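Soluble lytic murein transglycosylase (Pseudomonas aeruginosa, PDB 5OHU) turns over peptidoglycan as a lytic transglycosylase, a lyase that acts on the glycan strands of the cell wall in both exolytic and endolytic fashion. Local coordinates at residues I499-Q502 with E503-M507; T607-Y610 with V611-V614; A627-P630 with I631-H635. One frame throughout, in Å; residues are numbered along the deposited sequence.

Interaction 1 of 3, residues I499-Q502 with E503-M507; sequences ITRQ and ESAFM
Thr500 sets its CG2 methyl over the middle of the Phe506 ring, 3.8 Å from the ring centroid and almost on the ring normal, a CH-pi contact near the end of helix 493-504. With chi1 at -61°, CG2 lies opposite the backbone N and leaves OG1 beside it, where it bonds back to Ile496 O. The two side chains cross at about a right angle, and Phe506 CE1 also reaches Arg501 CB at 3.9 Å, which lays the ring against the last helical turn. Ser504 OG, placed between its own backbone N and carbonyl carbon (chi1 69°), accepts a weak hydrogen bond from Phe506 N at 3.0 Å and is also bonded to Leu519 O. Ser504 N still makes a straight helical bond to Thr500 O at 3.0 Å, whereas Ala505, with positive phi, gives only weak ones, and a type I' turn runs from Ser504 to Met507. Glu503 lies alongside Ile499, its CG 4.1 Å from Ile499 CG2; its OE1 is hydrogen-bonded to Tyr610 OH. Glu503-Ser504 matches the Glu-Ser motif of Slt-type lytic transglycosylases, whose glutamate is the catalytic acid/base in relatives, probably also Glu503's role.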
loop_
_atom_site.group_PDB
_atom_site.type_symbol
_atom_site.label_atom_id
_atom_site.label_comp_id
_atom_site.label_asym_id
_atom_site.label_seq_id
_atom_site.Cartn_x
_atom_site.Cartn_y
_atom_site.Cartn_z
ATOM N N ILE A 499 14.350 6.508 11.695
ATOM C CA ILE A 499 13.654 7.291 10.684
ATOM C C ILE A 499 14.184 6.929 9.306
ATOM O O ILE A 499 13.420 6.757 8.347
ATOM C CB ILE A 499 13.811 8.794 10.990
ATOM C CG1 ILE A 499 12.970 9.190 12.210
ATOM C CG2 ILE A 499 13.522 9.660 9.744
ATOM C CD1 ILE A 499 11.507 9.483 11.906
ATOM N N THR A 500 15.501 6.769 9.196
ATOM C CA THR A 500 16.094 6.382 7.924
ATOM C C THR A 500 15.630 4.995 7.503
ATOM O O THR A 500 15.276 4.776 6.340
ATOM C CB THR A 500 17.611 6.436 8.043
ATOM O OG1 THR A 500 17.993 7.776 8.349
ATOM C CG2 THR A 500 18.270 6.001 6.756
ATOM N N ARG A 501 15.611 4.049 8.443
ATOM C CA ARG A 501 15.182 2.697 8.114
ATOM C C ARG A 501 13.746 2.682 7.580
ATOM O O ARG A 501 13.445 1.977 6.609
ATOM C CB ARG A 501 15.346 1.808 9.349
ATOM C CG ARG A 501 14.569 0.493 9.314
ATOM C CD ARG A 501 15.049 -0.452 8.228
ATOM N NE ARG A 501 14.389 -1.740 8.379
ATOM C CZ ARG A 501 13.204 -2.027 7.851
ATOM N NH1 ARG A 501 12.561 -1.111 7.132
ATOM N NH2 ARG A 501 12.665 -3.223 8.042
ATOM N N GLN A 502 12.858 3.486 8.172
ATOM C CA GLN A 502 11.470 3.567 7.722
ATOM C C GLN A 502 11.341 4.294 6.390
ATOM O O GLN A 502 10.592 3.858 5.515
ATOM C CB GLN A 502 10.627 4.275 8.791
ATOM C CG GLN A 502 9.197 4.622 8.433
ATOM C CD GLN A 502 8.334 3.410 8.042
ATOM O OE1 GLN A 502 7.554 3.477 7.083
ATOM N NE2 GLN A 502 8.550 2.277 8.716
ATOM N N GLU A 503 12.069 5.392 6.215
ATOM C CA GLU A 503 11.857 6.244 5.051
ATOM C C GLU A 503 12.389 5.598 3.775
ATOM O O GLU A 503 11.707 5.582 2.745
ATOM C CB GLU A 503 12.517 7.613 5.276
ATOM C CG GLU A 503 11.785 8.528 6.258
ATOM C CD GLU A 503 10.402 8.958 5.760
ATOM O OE1 GLU A 503 9.581 9.393 6.587
ATOM O OE2 GLU A 503 10.132 8.856 4.543
ATOM N N SER A 504 13.614 5.080 3.819
ATOM C CA SER A 504 14.305 4.611 2.629
ATOM C C SER A 504 14.809 3.185 2.730
ATOM O O SER A 504 15.259 2.644 1.713
ATOM C CB SER A 504 15.517 5.507 2.321
ATOM O OG SER A 504 16.514 5.323 3.326
ATOM N N ALA A 505 14.784 2.578 3.920
ATOM C CA ALA A 505 15.434 1.285 4.148
ATOM C C ALA A 505 16.891 1.344 3.699
ATOM O O ALA A 505 17.434 0.393 3.134
ATOM C CB ALA A 505 14.685 0.152 3.441
ATOM N N PHE A 506 17.507 2.505 3.912
ATOM C CA PHE A 506 18.922 2.742 3.666
ATOM C C PHE A 506 19.312 2.652 2.197
ATOM O O PHE A 506 20.479 2.425 1.881
ATOM C CB PHE A 506 19.780 1.800 4.510
ATOM C CG PHE A 506 19.900 2.240 5.931
ATOM C CD1 PHE A 506 18.917 1.905 6.858
ATOM C CD2 PHE A 506 20.981 3.015 6.341
ATOM C CE1 PHE A 506 19.015 2.326 8.170
ATOM C CE2 PHE A 506 21.097 3.431 7.652
ATOM C CZ PHE A 506 20.112 3.088 8.569
ATOM N N MET A 507 18.380 2.867 1.279
ATOM C CA MET A 507 18.730 3.052 -0.123
ATOM C C MET A 507 18.859 4.546 -0.386
ATOM O O MET A 507 17.855 5.260 -0.449
ATOM C CB MET A 507 17.697 2.399 -1.033
ATOM C CG MET A 507 17.562 0.905 -0.781
ATOM S SD MET A 507 18.836 -0.287 -1.343
ATOM C CE MET A 507 20.205 -0.064 -0.206
#

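Interaction 2 of 3, residues T607-Y610 with V611-V614; sequences TRQY and VQNV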
loop_
_atom_site.group_PDB
_atom_site.type_symbol
_atom_site.label_atom_id
_atom_site.label_comp_id
_atom_site.label_asym_id
_atom_site.label_seq_id
_atom_site.Cartn_x
_atom_site.Cartn_y
_atom_site.Cartn_z
ATOM N N THR A 607 -0.038 6.656 9.189
ATOM C CA THR A 607 0.766 7.352 10.179
ATOM C C THR A 607 0.884 6.530 11.458
ATOM O O THR A 607 1.948 6.506 12.092
ATOM C CB THR A 607 0.174 8.724 10.450
ATOM O OG1 THR A 607 0.086 9.436 9.214
ATOM C CG2 THR A 607 1.062 9.488 11.397
ATOM N N ARG A 608 -0.182 5.817 11.828
ATOM C CA ARG A 608 -0.110 4.963 13.014
ATOM C C ARG A 608 0.982 3.913 12.854
ATOM O O ARG A 608 1.823 3.730 13.748
ATOM C CB ARG A 608 -1.458 4.294 13.291
ATOM C CG ARG A 608 -1.343 3.221 14.418
ATOM C CD ARG A 608 -2.561 2.312 14.534
ATOM N NE ARG A 608 -3.785 3.101 14.558
ATOM C CZ ARG A 608 -4.673 3.168 13.569
ATOM N NH1 ARG A 608 -4.520 2.444 12.449
ATOM N NH2 ARG A 608 -5.732 3.948 13.726
ATOM N N GLN A 609 1.017 3.250 11.693
ATOM C CA GLN A 609 2.020 2.214 11.464
ATOM C C GLN A 609 3.410 2.820 11.332
ATOM O O GLN A 609 4.393 2.249 11.817
ATOM C CB GLN A 609 1.677 1.407 10.209
ATOM C CG GLN A 609 2.504 0.130 10.070
ATOM C CD GLN A 609 2.250 -0.833 11.227
ATOM O OE1 GLN A 609 1.103 -1.143 11.515
ATOM N NE2 GLN A 609 3.317 -1.284 11.912
ATOM N N TYR A 610 3.512 3.967 10.656
ATOM C CA TYR A 610 4.772 4.698 10.609
ATOM C C TYR A 610 5.348 4.902 12.011
ATOM O O TYR A 610 6.496 4.537 12.290
ATOM C CB TYR A 610 4.540 6.041 9.911
ATOM C CG TYR A 610 5.782 6.858 9.701
ATOM C CD1 TYR A 610 6.302 7.645 10.726
ATOM C CD2 TYR A 610 6.444 6.847 8.471
ATOM C CE1 TYR A 610 7.445 8.392 10.525
ATOM C CE2 TYR A 610 7.583 7.592 8.268
ATOM C CZ TYR A 610 8.081 8.365 9.292
ATOM O OH TYR A 610 9.215 9.123 9.083
ATOM N N VAL A 611 4.561 5.502 12.905
ATOM C CA VAL A 611 5.033 5.786 14.262
ATOM C C VAL A 611 5.414 4.498 14.987
ATOM O O VAL A 611 6.472 4.410 15.619
ATOM C CB VAL A 611 3.952 6.565 15.040
ATOM C CG1 VAL A 611 4.314 6.647 16.510
ATOM C CG2 VAL A 611 3.758 7.983 14.431
ATOM N N GLN A 612 4.543 3.489 14.937
ATOM C CA GLN A 612 4.875 2.248 15.622
ATOM C C GLN A 612 6.143 1.631 15.056
ATOM O O GLN A 612 6.962 1.107 15.825
ATOM C CB GLN A 612 3.702 1.276 15.566
ATOM C CG GLN A 612 2.467 1.808 16.263
ATOM C CD GLN A 612 1.303 0.826 16.237
ATOM O OE1 GLN A 612 1.331 -0.166 15.505
ATOM N NE2 GLN A 612 0.273 1.093 17.049
ATOM N N ASN A 613 6.360 1.734 13.737
ATOM C CA ASN A 613 7.593 1.209 13.153
ATOM C C ASN A 613 8.815 1.955 13.689
ATOM O O ASN A 613 9.796 1.342 14.122
ATOM C CB ASN A 613 7.588 1.338 11.623
ATOM C CG ASN A 613 6.664 0.347 10.920
ATOM O OD1 ASN A 613 6.471 0.438 9.697
ATOM N ND2 ASN A 613 6.002 -0.505 11.686
ATOM N N VAL A 614 8.795 3.289 13.587
ATOM C CA VAL A 614 9.941 4.106 13.976
ATOM C C VAL A 614 10.294 3.875 15.439
ATOM O O VAL A 614 11.464 3.690 15.784
ATOM C CB VAL A 614 9.665 5.592 13.693
ATOM C CG1 VAL A 614 10.734 6.474 14.342
ATOM C CG2 VAL A 614 9.600 5.844 12.160
#
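The Tyr610 ring carries the Val614 CG2 methyl over one face, 4.2 Å from the centroid and 28° off the normal, so the CH-pi contact falls toward one side of the ring, with CG2 nearest to Tyr610 CE1 at 3.7 Å. At the ring edge, near its plane, sits Val611 N, 3.5 Å from Tyr610 CD1. The ring reaches this place because CG points away from the backbone N and lies next to the carbonyl carbon (chi1 -176°), which carries the phenol outward from the helix, leaning a little toward its C-terminal end. Tyr610 is also touched by Tyr576 and Asn577 of helix 569-578 and by Ile499 and Gln502 of helix 493-504.

The other flat groups are amides and a guanidinium. Arg608 and Gln612 run side by side in the same direction, the aliphatic CG of Arg608 lying 3.7 Å from Gln612 NE2, with guanidinium and amide planes 61° apart. Their polar ends are held by other residues: Arg608 NH1 forms a salt bridge with Asp605, Arg608 NE bonds to Glu600 O, and Gln612 NE2 bonds to Tyr375 OH. Gln609 and Asn613 lie near each other on the more exposed flank, where Asn613 OD1 has a weak hydrogen bond with Gln502 NE2.

Val614 also touches Trp495 and Ile499, while Val611 turns to Ile599. Beneath the side chains run the i to i+4 backbone bonds of an alpha-helix: Val611 N to Thr607 O and Val614 N to Tyr610 O, both 2.9 Å, Gln612 N to Arg608 O at 3.0 Å, and Asn613 N to Gln609 O at 2.8 Å. Tyr610, Val611 and Val614 pack this helix, 605-624, against neighbouring helices of the lysozyme-like domain, and the Gln609 side is more open.

Interaction 3 of 3, residues A627-P630 with I631-H635; sequences APQP and IVDWH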
loop_
_atom_site.group_PDB
_atom_site.type_symbol
_atom_site.label_atom_id
_atom_site.label_comp_id
_atom_site.label_asym_id
_atom_site.label_seq_id
_atom_site.Cartn_x
_atom_site.Cartn_y
_atom_site.Cartn_z
ATOM N N ALA A 627 23.301 1.962 23.130
ATOM C CA ALA A 627 22.693 3.166 23.690
ATOM C C ALA A 627 21.220 2.847 23.872
ATOM O O ALA A 627 20.367 3.293 23.098
ATOM C CB ALA A 627 22.913 4.371 22.774
ATOM N N PRO A 628 20.889 2.072 24.907
ATOM C CA PRO A 628 19.542 1.501 25.016
ATOM C C PRO A 628 18.457 2.561 24.949
ATOM O O PRO A 628 18.567 3.648 25.524
ATOM C CB PRO A 628 19.538 0.821 26.392
ATOM C CG PRO A 628 20.956 0.935 26.937
ATOM C CD PRO A 628 21.832 1.455 25.853
ATOM N N GLN A 629 17.389 2.206 24.250
ATOM C CA GLN A 629 16.260 3.078 23.940
ATOM C C GLN A 629 15.000 2.333 24.351
ATOM O O GLN A 629 14.649 1.317 23.725
ATOM C CB GLN A 629 16.252 3.412 22.444
ATOM C CG GLN A 629 15.098 4.270 21.944
ATOM C CD GLN A 629 14.923 5.561 22.713
ATOM O OE1 GLN A 629 14.034 5.699 23.558
ATOM N NE2 GLN A 629 15.765 6.522 22.407
ATOM N N PRO A 630 14.318 2.751 25.403
ATOM C CA PRO A 630 13.015 2.166 25.715
ATOM C C PRO A 630 12.008 2.535 24.627
ATOM O O PRO A 630 12.189 3.510 23.893
ATOM C CB PRO A 630 12.638 2.820 27.052
ATOM C CG PRO A 630 13.498 4.047 27.164
ATOM C CD PRO A 630 14.710 3.830 26.321
ATOM N N ILE A 631 10.905 1.780 24.558
ATOM C CA ILE A 631 9.930 2.019 23.490
ATOM C C ILE A 631 9.411 3.461 23.532
ATOM O O ILE A 631 9.163 4.072 22.485
ATOM C CB ILE A 631 8.789 0.989 23.554
ATOM C CG1 ILE A 631 7.863 1.136 22.322
ATOM C CG2 ILE A 631 7.985 1.104 24.856
ATOM C CD1 ILE A 631 8.498 0.651 21.021
ATOM N N VAL A 632 9.222 4.025 24.736
ATOM C CA VAL A 632 9.038 5.463 24.909
ATOM C C VAL A 632 9.803 5.907 26.146
ATOM O O VAL A 632 9.996 5.152 27.103
ATOM C CB VAL A 632 7.565 5.902 25.056
ATOM C CG1 VAL A 632 6.854 5.909 23.700
ATOM C CG2 VAL A 632 6.866 5.024 26.076
ATOM N N ASP A 633 10.210 7.160 26.126
ATOM C CA ASP A 633 10.921 7.757 27.241
ATOM C C ASP A 633 9.944 8.262 28.298
ATOM O O ASP A 633 8.760 8.480 28.027
ATOM C CB ASP A 633 11.819 8.884 26.732
ATOM C CG ASP A 633 13.044 8.346 26.016
ATOM O OD1 ASP A 633 13.688 7.414 26.558
ATOM O OD2 ASP A 633 13.349 8.833 24.917
ATOM N N TRP A 634 10.461 8.426 29.523
ATOM C CA TRP A 634 9.645 8.934 30.630
ATOM C C TRP A 634 8.874 10.170 30.223
ATOM O O TRP A 634 7.675 10.280 30.499
ATOM C CB TRP A 634 10.512 9.285 31.840
ATOM C CG TRP A 634 11.266 8.165 32.397
ATOM C CD1 TRP A 634 12.627 8.064 32.503
ATOM C CD2 TRP A 634 10.723 6.973 32.966
ATOM N NE1 TRP A 634 12.969 6.870 33.072
ATOM C CE2 TRP A 634 11.821 6.179 33.378
ATOM C CE3 TRP A 634 9.415 6.492 33.155
ATOM C CZ2 TRP A 634 11.658 4.922 33.975
ATOM C CZ3 TRP A 634 9.240 5.237 33.750
ATOM C CH2 TRP A 634 10.366 4.464 34.156
ATOM N N HIS A 635 9.534 11.114 29.558
ATOM C CA HIS A 635 8.838 12.359 29.272
ATOM C C HIS A 635 7.830 12.236 28.143
ATOM O O HIS A 635 7.112 13.201 27.883
ATOM C CB HIS A 635 9.821 13.477 28.943
ATOM C CG HIS A 635 10.480 13.342 27.607
ATOM N ND1 HIS A 635 11.593 12.549 27.400
ATOM C CD2 HIS A 635 10.214 13.939 26.419
ATOM C CE1 HIS A 635 11.977 12.655 26.137
ATOM N NE2 HIS A 635 11.158 13.493 25.522
#
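Pro630 lays its ring carbon CG 3.4 Å from Asp633 OD1, and the two side chains cross at about a right angle. The chain turns at Ile631, which brings Val632 O to 3.5 Å from Pro630 CB. Gln629, its CG turned from the backbone N (chi1 178°) and its chain bent at chi2, swings its amide beside the same carboxylate. Asp633 OD2 has a further, long and weak ion pair with Arg569. Ile631 points away from this cluster and packs among apolar side chains of helix 605-624 (Leu615, Val619) and helix 374-383 (Phe374, Phe377, Leu378). Its backbone is gripped at both polar atoms, N by Tyr387 OH and O by Arg569 NH2. The stretch lies in the irregular connection from helix 605-624 to strand 638-639, which pairs antiparallel with strand 593-594 in the one small sheet of this mainly helical protein. The packing thins out at the two ends. Ala627 and Pro628 on one side, and Trp634 and His635 on the other, are exposed and lie against crystal neighbours, although His635 NE2 still bonds to Gly567 O.

The three interactions follow one another along the chain: interaction 1 near the end of helix 493-504, interaction 2 within helix 605-624, and interaction 3 in the loop leading from that helix to strand 638-639. Interactions 1 and 2, with centres about 13 Å apart, touch directly: Glu503 and Tyr610 bridge the two helices by a probable hydrogen bond, Gln502 NE2 bonds weakly to Asn613 OD1, and Gln502 CG comes to 3.4 Å from Tyr610 CE2. Interaction 3 lies about 16 Å between centres from interaction 2 and about 21 Å from interaction 1, touching neither. Its Ile631 nevertheless rests on the second half of helix 605-624, so that this one helix contacts both helix 493-504 and the C-terminal segment.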